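Local coordinates for inner membrane lipoprotein SadB (Salmonella enterica, PDB 4C47) that is required for proper surface expression of the trimeric autotransporter adhesin SadA and may take a direct part in its biogenesis, at residues D76-H81 with N177-K182; S106-D111 with L168-V173; S121-N126 with I156-G161; M127-K132 with L148-D153. All blocks are in the same frame, centred on the assembly; numbering follows the deposited sequence.

How the contacts relate
All four contacts lie in the globular C-terminal beta-sandwich that follows the coiled-coil helix. Contact 2 is in one sheet and contact 4 in the other, with centres about 9 Å apart. They face each other across the core, where Trp129 NE1 gives a hydrogen bond of 3.2 Å to Lys171 O. The centre of contact 1 is about 11 Å from the centre of each, and its strand 180-186 pairs with strand 124-130, Lys182 N to Thr128 O being 2.8 Å. Contact 3 is at the other end, about 22 Å from contact 1 between centres. It shares strand 124-130 with contact 4 and leads into it through Phe125 O and Met152 N, 2.9 Å apart.

Contact 1 of 4, residues D76-H81 with N177-K182; sequences DPSQTH and NLKYLK
Asp76 and Lys179 lie side by side and point the same way, yet their charges do not meet: Asp76 OD1 stays 5.3 Å from Lys179 NZ. The carboxylate rests instead on the lysine backbone, with Asp76 OD1 3.2 Å from Lys179 CA. CG of Asp76 is anti to the backbone N (chi1 -175°), and this swings the acid along Lys179. The lysine amine bends back to a weak hydrogen bond with Asn176 O. No hydrogen bond joins the two segments.

The acid is used within its own turn. Ser78 N gives Asp76 OD1 a hydrogen bond of 3.2 Å from above the carboxylate plane, which makes an Asx turn. Asp76 O is gripped by two donors, Gln79 N and Thr80 OG1, from opposite faces of its plane.

Pro77 is the apolar wedge. Its ring crosses Leu178 at about a right angle, with Pro77 CG 3.8 Å from Leu178 CG. Pro77 CD lies 4.1 Å from CB of Leu181. Both leucines continue inward onto Ile108 and Trp129, and the proline lies at the end of this buried apolar cluster.

Lys179 and Tyr180 both lie opposite Gly130, a classic beta bulge. The type I turn Asp76-Gln79 sits beside it and carries the chain from strand 73-75 to strand 82-86, a crossing between the two sheets of a beta-sandwich.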
loop_
_atom_site.group_PDB
_atom_site.type_symbol
_atom_site.label_atom_id
_atom_site.label_comp_id
_atom_site.label_asym_id
_atom_site.label_seq_id
_atom_site.Cartn_x
_atom_site.Cartn_y
_atom_site.Cartn_z
ATOM N N ASP A 76 8.173 8.373 -22.856
ATOM C CA ASP A 76 8.721 9.459 -23.650
ATOM C C ASP A 76 8.582 9.021 -25.100
ATOM O O ASP A 76 9.352 8.188 -25.573
ATOM C CB ASP A 76 10.193 9.686 -23.296
ATOM C CG ASP A 76 10.797 10.892 -24.005
ATOM O OD1 ASP A 76 10.180 11.412 -24.959
ATOM O OD2 ASP A 76 11.902 11.318 -23.610
ATOM N N PRO A 77 7.590 9.582 -25.811
ATOM C CA PRO A 77 7.259 9.163 -27.180
ATOM C C PRO A 77 8.396 9.390 -28.172
ATOM O O PRO A 77 8.366 8.840 -29.270
ATOM C CB PRO A 77 6.052 10.047 -27.539
ATOM C CG PRO A 77 6.151 11.224 -26.629
ATOM C CD PRO A 77 6.741 10.693 -25.353
ATOM N N SER A 78 9.386 10.185 -27.785
ATOM C CA SER A 78 10.527 10.452 -28.648
ATOM C C SER A 78 11.579 9.353 -28.513
ATOM O O SER A 78 12.452 9.206 -29.368
ATOM C CB SER A 78 11.141 11.808 -28.306
ATOM O OG SER A 78 11.596 11.838 -26.964
ATOM N N GLN A 79 11.488 8.587 -27.431
ATOM C CA GLN A 79 12.463 7.540 -27.137
ATOM C C GLN A 79 11.799 6.171 -27.041
ATOM O O GLN A 79 12.319 5.260 -26.399
ATOM C CB GLN A 79 13.183 7.849 -25.823
ATOM C CG GLN A 79 14.022 9.114 -25.852
ATOM C CD GLN A 79 15.309 8.941 -26.633
ATOM O OE1 GLN A 79 15.326 9.058 -27.858
ATOM N NE2 GLN A 79 16.396 8.658 -25.926
ATOM N N THR A 80 10.648 6.027 -27.686
ATOM C CA THR A 80 9.854 4.815 -27.548
ATOM C C THR A 80 9.301 4.337 -28.887
ATOM O O THR A 80 8.867 5.139 -29.713
ATOM C CB THR A 80 8.689 5.037 -26.547
ATOM O OG1 THR A 80 9.220 5.222 -25.228
ATOM C CG2 THR A 80 7.731 3.854 -26.533
ATOM N N HIS A 81 9.340 3.027 -29.107
ATOM C CA HIS A 81 8.579 2.424 -30.193
ATOM C C HIS A 81 7.425 1.606 -29.625
ATOM O O HIS A 81 6.259 1.972 -29.780
ATOM C CB HIS A 81 9.460 1.549 -31.083
ATOM C CG HIS A 81 8.769 1.068 -32.319
ATOM N ND1 HIS A 81 8.288 1.927 -33.285
ATOM C CD2 HIS A 81 8.463 -0.181 -32.744
ATOM C CE1 HIS A 81 7.725 1.228 -34.254
ATOM N NE2 HIS A 81 7.819 -0.055 -33.949
ATOM N N ASN A 177 9.418 19.082 -28.300
ATOM C CA ASN A 177 9.145 19.349 -26.891
ATOM C C ASN A 177 8.324 18.231 -26.258
ATOM O O ASN A 177 8.280 18.098 -25.035
ATOM C CB ASN A 177 8.420 20.684 -26.718
ATOM C CG ASN A 177 9.263 21.867 -27.147
ATOM O OD1 ASN A 177 8.845 22.670 -27.980
ATOM N ND2 ASN A 177 10.456 21.984 -26.575
ATOM N N LEU A 178 7.671 17.436 -27.098
ATOM C CA LEU A 178 6.833 16.340 -26.629
ATOM C C LEU A 178 7.680 15.201 -26.075
ATOM O O LEU A 178 8.109 14.320 -26.820
ATOM C CB LEU A 178 5.941 15.831 -27.764
ATOM C CG LEU A 178 4.933 14.731 -27.423
ATOM C CD1 LEU A 178 3.916 15.241 -26.418
ATOM C CD2 LEU A 178 4.246 14.229 -28.683
ATOM N N LYS A 179 7.922 15.218 -24.768
ATOM C CA LYS A 179 8.725 14.173 -24.138
ATOM C C LYS A 179 7.998 13.476 -22.993
ATOM O O LYS A 179 8.596 12.691 -22.257
ATOM C CB LYS A 179 10.064 14.733 -23.657
ATOM C CG LYS A 179 10.889 15.350 -24.768
ATOM C CD LYS A 179 12.323 15.575 -24.342
ATOM C CE LYS A 179 13.100 16.275 -25.440
ATOM N NZ LYS A 179 12.942 15.578 -26.746
ATOM N N TYR A 180 6.708 13.762 -22.844
ATOM C CA TYR A 180 5.905 13.095 -21.826
ATOM C C TYR A 180 4.519 12.743 -22.340
ATOM O O TYR A 180 3.764 13.614 -22.778
ATOM C CB TYR A 180 5.780 13.945 -20.559
ATOM C CG TYR A 180 4.983 13.263 -19.468
ATOM C CD1 TYR A 180 5.532 12.219 -18.736
ATOM C CD2 TYR A 180 3.682 13.654 -19.178
ATOM C CE1 TYR A 180 4.812 11.586 -17.742
ATOM C CE2 TYR A 180 2.950 13.024 -18.185
ATOM C CZ TYR A 180 3.522 11.992 -17.470
ATOM O OH TYR A 180 2.806 11.359 -16.484
ATOM N N LEU A 181 4.196 11.457 -22.277
ATOM C CA LEU A 181 2.870 10.977 -22.620
ATOM C C LEU A 181 2.404 9.951 -21.600
ATOM O O LEU A 181 3.081 8.959 -21.340
ATOM C CB LEU A 181 2.846 10.382 -24.029
ATOM C CG LEU A 181 1.496 9.833 -24.490
ATOM C CD1 LEU A 181 0.421 10.911 -24.438
ATOM C CD2 LEU A 181 1.608 9.248 -25.889
ATOM N N LYS A 182 1.243 10.217 -21.018
ATOM C CA LYS A 182 0.606 9.331 -20.066
ATOM C C LYS A 182 -0.721 8.911 -20.674
ATOM O O LYS A 182 -1.557 9.755 -21.004
ATOM C CB LYS A 182 0.356 10.073 -18.758
ATOM C CG LYS A 182 -0.385 9.283 -17.698
ATOM C CD LYS A 182 -0.882 10.230 -16.613
ATOM C CE LYS A 182 -1.010 9.549 -15.267
ATOM N NZ LYS A 182 -1.307 10.536 -14.186
#

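Contact 2 of 4, residues S106-D111 with L168-V173; sequences SVIHLD and LTLKGV
Ser106 pairs with Leu170, and Ile108 with Leu168, through four backbone hydrogen bonds, each 2.9 Å between N and O. Val107 and Thr169 form the non-hydrogen-bonded pair between them, and there Val107 CA approaches Leu168 O at 3.5 Å in a CA-H...O contact.

One side-chain polar contact is added. Ser106 OG donates to Val173 O, two residues past the end of strand 164-171, but the modelled length is too short to be trusted in detail.

These antiparallel strands are the 105-114 and 164-171 neighbours in one sheet of the beta-sandwich, and 164-171 is an outermost strand of that sheet within the chain. The apolar contacts divide by face. Ile108, Leu168 and Leu170 share the core-facing side, where Leu168 packs on Met127 and Leu170 on Trp129 of the other sheet. CD1 of Ile108 meets CD1 of Leu170 at 3.8 Å. Leu110 brings CD2 to 3.6 Å from Leu168 CG, its own CG lying between the backbone N and the carbonyl carbon (chi1 67°). On the outer face Val107 and Thr169 run alongside each other, Val107 CG2 touching Thr169 CG2 at 4.1 Å.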
loop_
_atom_site.group_PDB
_atom_site.type_symbol
_atom_site.label_atom_id
_atom_site.label_comp_id
_atom_site.label_asym_id
_atom_site.label_seq_id
_atom_site.Cartn_x
_atom_site.Cartn_y
_atom_site.Cartn_z
ATOM N N SER A 106 1.397 18.457 -31.914
ATOM C CA SER A 106 1.977 17.266 -32.511
ATOM C C SER A 106 0.879 16.276 -32.847
ATOM O O SER A 106 -0.195 16.295 -32.250
ATOM C CB SER A 106 2.965 16.609 -31.550
ATOM O OG SER A 106 3.908 17.549 -31.082
ATOM N N VAL A 107 1.152 15.410 -33.810
ATOM C CA VAL A 107 0.251 14.313 -34.101
ATOM C C VAL A 107 1.043 13.019 -34.076
ATOM O O VAL A 107 2.065 12.891 -34.749
ATOM C CB VAL A 107 -0.473 14.505 -35.446
ATOM C CG1 VAL A 107 -0.946 13.174 -36.001
ATOM C CG2 VAL A 107 -1.644 15.456 -35.273
ATOM N N ILE A 108 0.585 12.072 -33.267
ATOM C CA ILE A 108 1.237 10.778 -33.175
ATOM C C ILE A 108 0.455 9.734 -33.950
ATOM O O ILE A 108 -0.692 9.430 -33.618
ATOM C CB ILE A 108 1.356 10.303 -31.720
ATOM C CG1 ILE A 108 2.081 11.348 -30.871
ATOM C CG2 ILE A 108 2.071 8.959 -31.660
ATOM C CD1 ILE A 108 2.244 10.942 -29.424
ATOM N N HIS A 109 1.077 9.190 -34.988
ATOM C CA HIS A 109 0.497 8.070 -35.711
ATOM C C HIS A 109 1.047 6.792 -35.114
ATOM O O HIS A 109 2.259 6.604 -35.054
ATOM C CB HIS A 109 0.841 8.148 -37.198
ATOM C CG HIS A 109 0.333 9.384 -37.869
ATOM N ND1 HIS A 109 -0.887 9.434 -38.508
ATOM C CD2 HIS A 109 0.875 10.619 -37.990
ATOM C CE1 HIS A 109 -1.072 10.646 -38.998
ATOM N NE2 HIS A 109 -0.019 11.384 -38.700
ATOM N N LEU A 110 0.160 5.919 -34.651
ATOM C CA LEU A 110 0.597 4.659 -34.068
ATOM C C LEU A 110 -0.301 3.501 -34.475
ATOM O O LEU A 110 -1.326 3.690 -35.129
ATOM C CB LEU A 110 0.659 4.750 -32.542
ATOM C CG LEU A 110 -0.640 4.924 -31.765
ATOM C CD1 LEU A 110 -0.504 4.352 -30.364
ATOM C CD2 LEU A 110 -1.018 6.387 -31.687
ATOM N N ASP A 111 0.104 2.297 -34.091
ATOM C CA ASP A 111 -0.753 1.127 -34.206
ATOM C C ASP A 111 -1.049 0.608 -32.806
ATOM O O ASP A 111 -0.156 0.520 -31.963
ATOM C CB ASP A 111 -0.085 0.027 -35.037
ATOM C CG ASP A 111 -0.070 0.339 -36.522
ATOM O OD1 ASP A 111 -0.986 1.047 -36.991
ATOM O OD2 ASP A 111 0.855 -0.129 -37.219
ATOM N N LEU A 168 -3.281 10.094 -32.502
ATOM C CA LEU A 168 -3.434 10.936 -31.325
ATOM C C LEU A 168 -3.050 12.370 -31.656
ATOM O O LEU A 168 -1.874 12.671 -31.851
ATOM C CB LEU A 168 -2.548 10.429 -30.186
ATOM C CG LEU A 168 -2.667 8.955 -29.813
ATOM C CD1 LEU A 168 -1.722 8.612 -28.669
ATOM C CD2 LEU A 168 -4.100 8.592 -29.459
ATOM N N THR A 169 -4.040 13.255 -31.725
ATOM C CA THR A 169 -3.765 14.666 -31.960
ATOM C C THR A 169 -3.577 15.376 -30.625
ATOM O O THR A 169 -4.496 15.445 -29.809
ATOM C CB THR A 169 -4.870 15.354 -32.781
ATOM O OG1 THR A 169 -5.976 15.669 -31.931
ATOM C CG2 THR A 169 -5.333 14.454 -33.914
ATOM N N LEU A 170 -2.373 15.894 -30.409
ATOM C CA LEU A 170 -2.017 16.529 -29.149
ATOM C C LEU A 170 -1.627 17.983 -29.378
ATOM O O LEU A 170 -0.472 18.281 -29.688
ATOM C CB LEU A 170 -0.854 15.777 -28.504
ATOM C CG LEU A 170 -1.031 14.263 -28.384
ATOM C CD1 LEU A 170 0.198 13.631 -27.761
ATOM C CD2 LEU A 170 -2.274 13.936 -27.571
ATOM N N LYS A 171 -2.590 18.888 -29.231
ATOM C CA LYS A 171 -2.336 20.312 -29.435
ATOM C C LYS A 171 -1.602 20.915 -28.241
ATOM O O LYS A 171 -1.731 20.433 -27.115
ATOM C CB LYS A 171 -3.648 21.060 -29.680
ATOM N N GLY A 172 -0.823 21.963 -28.494
ATOM C CA GLY A 172 -0.147 22.685 -27.431
ATOM C C GLY A 172 1.342 22.413 -27.324
ATOM O O GLY A 172 2.073 23.210 -26.745
ATOM N N VAL A 173 1.797 21.288 -27.870
ATOM C CA VAL A 173 3.205 20.905 -27.764
ATOM C C VAL A 173 3.806 20.437 -29.091
ATOM O O VAL A 173 3.264 19.546 -29.747
ATOM C CB VAL A 173 3.410 19.801 -26.707
ATOM C CG1 VAL A 173 4.854 19.354 -26.686
ATOM C CG2 VAL A 173 2.994 20.294 -25.331
#

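Contact 3 of 4, residues S121-N126 with I156-G161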
loop_
_atom_site.group_PDB
_atom_site.type_symbol
_atom_site.label_atom_id
_atom_site.label_comp_id
_atom_site.label_asym_id
_atom_site.label_seq_id
_atom_site.Cartn_x
_atom_site.Cartn_y
_atom_site.Cartn_z
ATOM N N SER A 121 -14.350 -3.190 -28.259
ATOM C CA SER A 121 -14.816 -2.037 -29.018
ATOM C C SER A 121 -15.187 -0.883 -28.104
ATOM O O SER A 121 -15.398 -1.073 -26.907
ATOM C CB SER A 121 -16.019 -2.416 -29.885
ATOM O OG SER A 121 -15.680 -3.438 -30.804
ATOM N N ASN A 122 -15.265 0.311 -28.686
ATOM C CA ASN A 122 -15.669 1.516 -27.970
ATOM C C ASN A 122 -14.797 1.822 -26.759
ATOM O O ASN A 122 -15.300 2.164 -25.687
ATOM C CB ASN A 122 -17.145 1.440 -27.571
ATOM C CG ASN A 122 -18.047 1.123 -28.749
ATOM O OD1 ASN A 122 -17.681 1.354 -29.901
ATOM N ND2 ASN A 122 -19.231 0.588 -28.465
ATOM N N LEU A 123 -13.488 1.684 -26.941
ATOM C CA LEU A 123 -12.519 2.059 -25.926
ATOM C C LEU A 123 -12.373 3.574 -25.901
ATOM O O LEU A 123 -12.466 4.232 -26.937
ATOM C CB LEU A 123 -11.159 1.420 -26.221
ATOM C CG LEU A 123 -10.909 -0.022 -25.775
ATOM C CD1 LEU A 123 -9.632 -0.559 -26.398
ATOM C CD2 LEU A 123 -10.822 -0.103 -24.263
ATOM N N ALA A 124 -12.152 4.123 -24.712
ATOM C CA ALA A 124 -11.838 5.537 -24.568
ATOM C C ALA A 124 -10.467 5.672 -23.914
ATOM O O ALA A 124 -10.091 4.853 -23.075
ATOM C CB ALA A 124 -12.903 6.241 -23.745
ATOM N N PHE A 125 -9.716 6.696 -24.301
ATOM C CA PHE A 125 -8.362 6.854 -23.787
ATOM C C PHE A 125 -8.195 8.145 -22.997
ATOM O O PHE A 125 -8.444 9.230 -23.511
ATOM C CB PHE A 125 -7.350 6.808 -24.935
ATOM C CG PHE A 125 -7.406 5.545 -25.744
ATOM C CD1 PHE A 125 -6.692 4.422 -25.356
ATOM C CD2 PHE A 125 -8.173 5.479 -26.896
ATOM C CE1 PHE A 125 -6.746 3.259 -26.101
ATOM C CE2 PHE A 125 -8.232 4.321 -27.644
ATOM C CZ PHE A 125 -7.518 3.209 -27.246
ATOM N N ASN A 126 -7.776 8.026 -21.743
ATOM C CA ASN A 126 -7.395 9.204 -20.977
ATOM C C ASN A 126 -5.951 9.549 -21.302
ATOM O O ASN A 126 -5.063 8.712 -21.156
ATOM C CB ASN A 126 -7.573 8.963 -19.479
ATOM C CG ASN A 126 -9.030 8.799 -19.086
ATOM O OD1 ASN A 126 -9.920 9.362 -19.720
ATOM N ND2 ASN A 126 -9.279 8.026 -18.035
ATOM N N ILE A 156 -13.387 2.723 -32.518
ATOM C CA ILE A 156 -12.494 1.762 -33.151
ATOM C C ILE A 156 -12.689 0.361 -32.581
ATOM O O ILE A 156 -12.672 0.167 -31.364
ATOM C CB ILE A 156 -11.016 2.165 -32.960
ATOM C CG1 ILE A 156 -10.796 3.629 -33.353
ATOM C CG2 ILE A 156 -10.099 1.238 -33.743
ATOM C CD1 ILE A 156 -11.153 3.947 -34.785
ATOM N N GLU A 157 -12.878 -0.612 -33.465
ATOM C CA GLU A 157 -12.957 -2.007 -33.054
ATOM C C GLU A 157 -11.602 -2.683 -33.202
ATOM O O GLU A 157 -11.057 -2.762 -34.303
ATOM C CB GLU A 157 -14.002 -2.759 -33.873
ATOM C CG GLU A 157 -14.047 -4.247 -33.575
ATOM C CD GLU A 157 -15.117 -4.972 -34.363
ATOM O OE1 GLU A 157 -15.683 -4.368 -35.300
ATOM O OE2 GLU A 157 -15.396 -6.146 -34.042
ATOM N N LEU A 158 -11.062 -3.167 -32.088
ATOM C CA LEU A 158 -9.763 -3.828 -32.092
ATOM C C LEU A 158 -9.918 -5.345 -32.071
ATOM O O LEU A 158 -10.246 -5.931 -31.039
ATOM C CB LEU A 158 -8.923 -3.365 -30.903
ATOM C CG LEU A 158 -8.610 -1.869 -30.845
ATOM C CD1 LEU A 158 -7.872 -1.525 -29.562
ATOM C CD2 LEU A 158 -7.803 -1.445 -32.062
ATOM N N LEU A 159 -9.688 -5.974 -33.222
ATOM C CA LEU A 159 -9.755 -7.428 -33.332
ATOM C C LEU A 159 -8.497 -8.047 -32.734
ATOM O O LEU A 159 -7.429 -7.432 -32.770
ATOM C CB LEU A 159 -9.915 -7.850 -34.796
ATOM C CG LEU A 159 -11.282 -7.564 -35.419
ATOM C CD1 LEU A 159 -11.324 -8.011 -36.873
ATOM C CD2 LEU A 159 -12.380 -8.248 -34.615
ATOM N N PRO A 160 -8.618 -9.263 -32.172
ATOM C CA PRO A 160 -7.479 -9.925 -31.526
ATOM C C PRO A 160 -6.300 -10.117 -32.476
ATOM O O PRO A 160 -6.443 -10.790 -33.493
ATOM C CB PRO A 160 -8.042 -11.296 -31.134
ATOM C CG PRO A 160 -9.508 -11.107 -31.068
ATOM C CD PRO A 160 -9.839 -10.085 -32.111
ATOM N N GLY A 161 -5.159 -9.518 -32.150
ATOM C CA GLY A 161 -3.937 -9.735 -32.903
ATOM C C GLY A 161 -3.719 -8.778 -34.062
ATOM O O GLY A 161 -2.660 -8.786 -34.689
#
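Leu123 and Leu158 make the tightly packed, buried part of this contact, methyl on methyl. Their side chains cross at about a right angle, and one branch of each does the touching: Leu123 CD1 lies 3.7 Å from Leu158 CD1. In Leu158 the CG is anti to the carbonyl carbon (chi1 -60°), which brings the branch round toward Leu123 although the bond to CB does not aim there. Both leucines also rest on Leu92 of strand 91-102. Leu123 touches Ile185 as well, and Leu158 touches Thr164.

This is one end of the beta-sandwich. Segment 121-126 runs into strand 124-130 of one sheet. Segment 156-161 belongs to the connection that leaves strand 148-153 of that sheet and reaches strand 164-171 of the other. The leucine pair lies at this end of the core, where the chain passes between the sheets.

The solvent side differs in kind. Here a hydroxyl only lies against an aliphatic chain: Ser121 OG is 3.3 Å from Glu157 CG, with no hydrogen bond across. Glu157 is extended beyond CG and carries its carboxylate past the serine, on the exposed side. Asn122 N stops 3.7 Å from Ile156 O, and no hydrogen bond forms within the two segments. Just before the first of them, Val120 has a backbone hydrogen bond with Leu158 and so joins the two stretches; Ser121 pairs with Ile191 of strand 191-192. Asn122 has left-handed helical backbone angles (phi 57°, psi 44°). Its own side chain starts away from segment 156-161, whereas that of Leu123 starts toward it.

Contact 4 of 4, residues M127-K132 with L148-D153; sequences MTWGTK and LNTKMD
Met127 pairs with Thr150 and Trp129 with Leu148 in an antiparallel register, the strand axes 4.7 Å apart at closest and their directions 155° apart. Four backbone hydrogen bonds hold them, and the shortest is 2.8 Å, from Trp129 N to Leu148 O.

Trp129 and Leu148 are the main pair. A chi1 of 65° tucks Trp129 CG over its own backbone, between N and C, and lays the indole beneath the neighbouring strand. Leu148 CB comes over the face of the five-membered ring of Trp129, 3.9 Å from its centroid, as a CH-pi contact. Leu148 O stands over the same indole near its rim, 3.2 Å from Trp129 CE3. Thr150 meets the edge, with Thr150 CG2 3.6 Å from Trp129 CZ3. The polar end of the indole, Trp129 NE1, is hydrogen-bonded to Lys171 O on strand 164-171 of the opposing sheet.

The strands are 124-130 and 148-153, and the latter is an outermost strand of its sheet in the beta-sandwich. Trp129 and Met127 point to the core, where they meet Leu170 and Leu168 of the opposing sheet. Met127 turns at its last torsion (chi3 -52°). This leaves Met127 CE 3.8 Å from Thr150 CG2 and also 3.8 Å from Met152 CB.

The outer face is lighter. There Thr128 OG1 lies against Asn149 CB, and Thr128 also packs on Leu147 and Lys182.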
loop_
_atom_site.group_PDB
_atom_site.type_symbol
_atom_site.label_atom_id
_atom_site.label_comp_id
_atom_site.label_asym_id
_atom_site.label_seq_id
_atom_site.Cartn_x
_atom_site.Cartn_y
_atom_site.Cartn_z
ATOM N N MET A 127 -5.714 10.771 -21.769
ATOM C CA MET A 127 -4.371 11.154 -22.190
ATOM C C MET A 127 -3.893 12.461 -21.573
ATOM O O MET A 127 -4.644 13.434 -21.485
ATOM C CB MET A 127 -4.282 11.232 -23.715
ATOM C CG MET A 127 -4.458 9.895 -24.408
ATOM S SD MET A 127 -4.315 10.039 -26.193
ATOM C CE MET A 127 -5.489 11.352 -26.513
ATOM N N THR A 128 -2.635 12.464 -21.146
ATOM C CA THR A 128 -1.990 13.654 -20.605
ATOM C C THR A 128 -0.621 13.770 -21.249
ATOM O O THR A 128 0.093 12.785 -21.348
ATOM C CB THR A 128 -1.824 13.552 -19.078
ATOM O OG1 THR A 128 -3.104 13.330 -18.472
ATOM C CG2 THR A 128 -1.209 14.830 -18.516
ATOM N N TRP A 129 -0.245 14.961 -21.698
ATOM C CA TRP A 129 1.022 15.087 -22.410
ATOM C C TRP A 129 1.713 16.420 -22.188
ATOM O O TRP A 129 1.091 17.399 -21.774
ATOM C CB TRP A 129 0.825 14.857 -23.912
ATOM C CG TRP A 129 -0.034 15.884 -24.569
ATOM C CD1 TRP A 129 0.385 16.979 -25.261
ATOM C CD2 TRP A 129 -1.466 15.918 -24.594
ATOM N NE1 TRP A 129 -0.697 17.698 -25.722
ATOM C CE2 TRP A 129 -1.847 17.065 -25.324
ATOM C CE3 TRP A 129 -2.466 15.089 -24.073
ATOM C CZ2 TRP A 129 -3.178 17.402 -25.544
ATOM C CZ3 TRP A 129 -3.791 15.430 -24.295
ATOM C CH2 TRP A 129 -4.132 16.574 -25.021
ATOM N N GLY A 130 3.012 16.452 -22.469
ATOM C CA GLY A 130 3.753 17.693 -22.366
ATOM C C GLY A 130 5.253 17.512 -22.329
ATOM O O GLY A 130 5.789 16.520 -22.830
ATOM N N THR A 131 5.928 18.480 -21.721
ATOM C CA THR A 131 7.381 18.483 -21.647
ATOM C C THR A 131 7.884 17.380 -20.728
ATOM O O THR A 131 7.097 16.723 -20.044
ATOM C CB THR A 131 7.902 19.830 -21.131
ATOM O OG1 THR A 131 7.850 19.849 -19.699
ATOM C CG2 THR A 131 7.057 20.968 -21.685
ATOM N N LYS A 132 9.201 17.191 -20.713
ATOM C CA LYS A 132 9.839 16.153 -19.908
ATOM C C LYS A 132 9.485 16.262 -18.429
ATOM O O LYS A 132 9.406 17.360 -17.876
ATOM C CB LYS A 132 11.359 16.211 -20.076
ATOM N N LEU A 148 -1.051 19.059 -20.485
ATOM C CA LEU A 148 -2.284 19.091 -21.260
ATOM C C LEU A 148 -2.989 17.739 -21.221
ATOM O O LEU A 148 -2.342 16.695 -21.263
ATOM C CB LEU A 148 -1.990 19.507 -22.701
ATOM C CG LEU A 148 -1.513 20.950 -22.860
ATOM C CD1 LEU A 148 -0.234 21.019 -23.674
ATOM C CD2 LEU A 148 -2.604 21.788 -23.499
ATOM N N ASN A 149 -4.315 17.761 -21.132
ATOM C CA ASN A 149 -5.079 16.524 -21.012
ATOM C C ASN A 149 -6.335 16.499 -21.876
ATOM O O ASN A 149 -6.905 17.545 -22.188
ATOM C CB ASN A 149 -5.451 16.260 -19.549
ATOM C CG ASN A 149 -6.928 16.469 -19.275
ATOM O OD1 ASN A 149 -7.386 17.599 -19.101
ATOM N ND2 ASN A 149 -7.684 15.376 -19.232
ATOM N N THR A 150 -6.755 15.295 -22.257
ATOM C CA THR A 150 -7.997 15.108 -23.001
ATOM C C THR A 150 -8.434 13.646 -22.997
ATOM O O THR A 150 -7.635 12.746 -22.723
ATOM C CB THR A 150 -7.874 15.585 -24.465
ATOM O OG1 THR A 150 -9.181 15.761 -25.027
ATOM C CG2 THR A 150 -7.094 14.576 -25.298
ATOM N N LYS A 151 -9.709 13.414 -23.293
ATOM C CA LYS A 151 -10.223 12.058 -23.423
ATOM C C LYS A 151 -10.557 11.774 -24.881
ATOM O O LYS A 151 -11.405 12.441 -25.472
ATOM C CB LYS A 151 -11.471 11.856 -22.561
ATOM C CG LYS A 151 -11.929 10.405 -22.482
ATOM C CD LYS A 151 -13.397 10.295 -22.100
ATOM C CE LYS A 151 -13.677 10.970 -20.769
ATOM N NZ LYS A 151 -12.931 10.324 -19.656
ATOM N N MET A 152 -9.883 10.787 -25.459
ATOM C CA MET A 152 -10.152 10.388 -26.831
ATOM C C MET A 152 -11.210 9.296 -26.884
ATOM O O MET A 152 -10.952 8.148 -26.514
ATOM C CB MET A 152 -8.880 9.901 -27.522
ATOM C CG MET A 152 -9.103 9.494 -28.967
ATOM S SD MET A 152 -7.669 8.712 -29.724
ATOM C CE MET A 152 -8.295 8.401 -31.374
ATOM N N ASP A 153 -12.404 9.668 -27.331
ATOM C CA ASP A 153 -13.466 8.707 -27.588
ATOM C C ASP A 153 -13.235 8.063 -28.946
ATOM O O ASP A 153 -13.113 8.755 -29.958
ATOM C CB ASP A 153 -14.833 9.394 -27.564
ATOM C CG ASP A 153 -15.346 9.624 -26.157
ATOM O OD1 ASP A 153 -15.152 8.734 -25.299
ATOM O OD2 ASP A 153 -15.942 10.694 -25.907
#